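Local structure of transcriptional regulator, MarR family (Bacillus cereus, 4XRF) at residues Leu39-His44 with Lys55-Lys60. The protein probably binds DNA as a winged helix-turn-helix transcription factor of the MarR family, regulating gene expression. Sequence-based numbering, arbitrary orientation.
Sequences LKILDH and KKMYVK. With SO4 (sulfate ion), chain K; PO4 (phosphate ion), chain C.
I41 meets K56 and M57 where helix 33-45 passes helix 50-57, a worked example of a small apolar contact in which one isoleucine meets the methylenes of a lysine and a methionine sulfur. One residue before it, K40, which makes no contact with residues 55-60, sends NZ to a phosphate, 3.0 Å from PO4 O4, and NZ also forms a salt bridge with D5 of the second subunit. The CB of I41 is directed toward helix 50-57, its side chain crossing that of K56 at a slant. With CG1 beside the backbone N (chi1 -61°), both of its branches are used: CG2 rests 3.7 Å from K56 CD, and CD1 reaches K56 CB at 3.8 Å. The same CD1 lies 4.2 Å from M57 SD. A turn about the CD-CE bond of K56 (chi4 -73°) swings NZ onto a sulfate, which it grips through two oxygens, SO4 O2 at 3.0 Å and SO4 O1 at 3.2 Å. Y37 OH and K6 NZ of the second subunit bind that anion too, so it links both helices to the other chain; like the phosphate, it probably came from the crystallisation liquor. Helix 50-57 ends in a Schellman motif at Y58, whose phi is positive, and the chain runs on to K60, the N-cap of helix 61-73. With these three successive helices, and with L39 and L42 of helix 33-45 packed on strand 89-93 of the wing, the contact belongs to the winged helix-turn-helix domain. Y58 links this domain to helix 121-139.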
loop_
_atom_site.group_PDB
_atom_site.type_symbol
_atom_site.label_atom_id
_atom_site.label_comp_id
_atom_site.label_asym_id
_atom_site.label_seq_id
_atom_site.Cartn_x
_atom_site.Cartn_y
_atom_site.Cartn_z
ATOM N N LEU A 39 -21.417 3.677 -9.103
ATOM C CA LEU A 39 -22.763 3.697 -8.540
ATOM C C LEU A 39 -23.430 5.084 -8.635
ATOM O O LEU A 39 -24.640 5.161 -8.884
ATOM C CB LEU A 39 -22.768 3.214 -7.070
ATOM C CG LEU A 39 -22.311 1.766 -6.799
ATOM C CD1 LEU A 39 -22.479 1.432 -5.323
ATOM C CD2 LEU A 39 -23.075 0.759 -7.654
ATOM N N LYS A 40 -22.656 6.155 -8.436
ATOM C CA LYS A 40 -23.194 7.508 -8.597
ATOM C C LYS A 40 -23.640 7.787 -10.029
ATOM O O LYS A 40 -24.679 8.410 -10.228
ATOM C CB LYS A 40 -22.206 8.592 -8.170
ATOM C CG LYS A 40 -21.933 8.639 -6.689
ATOM C CD LYS A 40 -21.041 9.829 -6.336
ATOM C CE LYS A 40 -21.794 11.156 -6.343
ATOM N NZ LYS A 40 -20.921 12.260 -5.815
ATOM N N ILE A 41 -22.857 7.343 -11.016
ATOM C CA ILE A 41 -23.253 7.485 -12.429
ATOM C C ILE A 41 -24.594 6.787 -12.695
ATOM O O ILE A 41 -25.491 7.367 -13.304
ATOM C CB ILE A 41 -22.177 6.951 -13.402
ATOM C CG1 ILE A 41 -20.866 7.731 -13.226
ATOM C CG2 ILE A 41 -22.671 7.027 -14.851
ATOM C CD1 ILE A 41 -19.715 7.173 -14.043
ATOM N N LEU A 42 -24.724 5.551 -12.220
ATOM C CA LEU A 42 -25.929 4.742 -12.434
ATOM C C LEU A 42 -27.123 5.275 -11.650
ATOM O O LEU A 42 -28.262 5.116 -12.080
ATOM C CB LEU A 42 -25.669 3.276 -12.064
ATOM C CG LEU A 42 -24.594 2.594 -12.907
ATOM C CD1 LEU A 42 -24.230 1.254 -12.302
ATOM C CD2 LEU A 42 -25.057 2.432 -14.342
ATOM N N ASP A 43 -26.853 5.889 -10.495
ATOM C CA ASP A 43 -27.890 6.574 -9.728
ATOM C C ASP A 43 -28.386 7.812 -10.476
ATOM O O ASP A 43 -29.578 8.115 -10.455
ATOM C CB ASP A 43 -27.369 6.996 -8.362
ATOM C CG ASP A 43 -28.485 7.371 -7.395
ATOM O OD1 ASP A 43 -29.643 6.955 -7.601
ATOM O OD2 ASP A 43 -28.198 8.078 -6.405
ATOM N N HIS A 44 -27.467 8.518 -11.128
ATOM C CA HIS A 44 -27.795 9.762 -11.796
ATOM C C HIS A 44 -28.542 9.486 -13.107
ATOM O O HIS A 44 -29.660 9.966 -13.287
ATOM C CB HIS A 44 -26.528 10.604 -11.999
ATOM C CG HIS A 44 -26.751 11.904 -12.716
ATOM N ND1 HIS A 44 -25.707 12.699 -13.144
ATOM C CD2 HIS A 44 -27.887 12.539 -13.098
ATOM C CE1 HIS A 44 -26.190 13.768 -13.754
ATOM N NE2 HIS A 44 -27.510 13.694 -13.743
ATOM N N LYS A 55 -16.104 5.034 -20.823
ATOM C CA LYS A 55 -15.840 6.395 -21.289
ATOM C C LYS A 55 -15.873 7.419 -20.152
ATOM O O LYS A 55 -14.984 8.274 -20.042
ATOM C CB LYS A 55 -16.856 6.792 -22.356
ATOM C CG LYS A 55 -16.291 7.711 -23.420
ATOM N N LYS A 56 -16.893 7.340 -19.304
ATOM C CA LYS A 56 -16.983 8.279 -18.178
ATOM C C LYS A 56 -15.833 8.142 -17.173
ATOM O O LYS A 56 -15.476 9.131 -16.509
ATOM C CB LYS A 56 -18.336 8.183 -17.484
ATOM C CG LYS A 56 -19.478 8.815 -18.272
ATOM C CD LYS A 56 -20.824 8.336 -17.731
ATOM C CE LYS A 56 -22.004 8.926 -18.497
ATOM N NZ LYS A 56 -22.209 10.367 -18.194
ATOM N N MET A 57 -15.244 6.942 -17.084
ATOM C CA MET A 57 -14.119 6.661 -16.137
ATOM C C MET A 57 -12.745 6.807 -16.809
ATOM O O MET A 57 -11.701 6.677 -16.153
ATOM C CB MET A 57 -14.208 5.236 -15.558
ATOM C CG MET A 57 -15.512 4.834 -14.878
ATOM S SD MET A 57 -15.848 5.702 -13.341
ATOM C CE MET A 57 -14.549 5.128 -12.250
ATOM N N TYR A 58 -12.757 7.015 -18.132
ATOM C CA TYR A 58 -11.535 7.174 -18.921
ATOM C C TYR A 58 -10.667 5.913 -18.973
ATOM O O TYR A 58 -9.449 5.985 -19.155
ATOM C CB TYR A 58 -10.751 8.422 -18.467
ATOM C CG TYR A 58 -11.538 9.686 -18.735
ATOM C CD1 TYR A 58 -12.436 10.183 -17.793
ATOM C CD2 TYR A 58 -11.436 10.347 -19.965
ATOM C CE1 TYR A 58 -13.184 11.321 -18.049
ATOM C CE2 TYR A 58 -12.174 11.492 -20.227
ATOM C CZ TYR A 58 -13.043 11.973 -19.251
ATOM O OH TYR A 58 -13.784 13.107 -19.496
ATOM N N VAL A 59 -11.317 4.760 -18.833
ATOM C CA VAL A 59 -10.653 3.454 -18.877
ATOM C C VAL A 59 -11.133 2.597 -20.062
ATOM O O VAL A 59 -12.143 2.915 -20.703
ATOM C CB VAL A 59 -10.870 2.668 -17.556
ATOM C CG1 VAL A 59 -10.356 3.464 -16.358
ATOM C CG2 VAL A 59 -12.342 2.294 -17.382
ATOM N N LYS A 60 -10.402 1.518 -20.351
ATOM C CA LYS A 60 -10.801 0.536 -21.378
ATOM C C LYS A 60 -12.068 -0.228 -20.947
ATOM O O LYS A 60 -12.286 -0.408 -19.749
ATOM C CB LYS A 60 -9.674 -0.488 -21.585
ATOM C CG LYS A 60 -8.390 0.036 -22.199
ATOM C CD LYS A 60 -8.578 0.336 -23.672
ATOM C CE LYS A 60 -7.245 0.469 -24.392
ATOM N NZ LYS A 60 -7.425 1.001 -25.774
HETATM S S SO4 K . -20.392 12.021 -15.360
HETATM O O1 SO4 K . -20.012 12.261 -16.782
HETATM O O2 SO4 K . -21.535 11.071 -15.326
HETATM O O3 SO4 K . -20.827 13.288 -14.720
HETATM O O4 SO4 K . -19.196 11.443 -14.682
HETATM P P PO4 C . -18.740 14.450 -8.147
HETATM O O1 PO4 C . -19.712 13.498 -8.794
HETATM O O2 PO4 C . -17.351 14.184 -8.662
HETATM O O3 PO4 C . -19.173 15.873 -8.458
HETATM O O4 PO4 C . -18.759 14.215 -6.657
#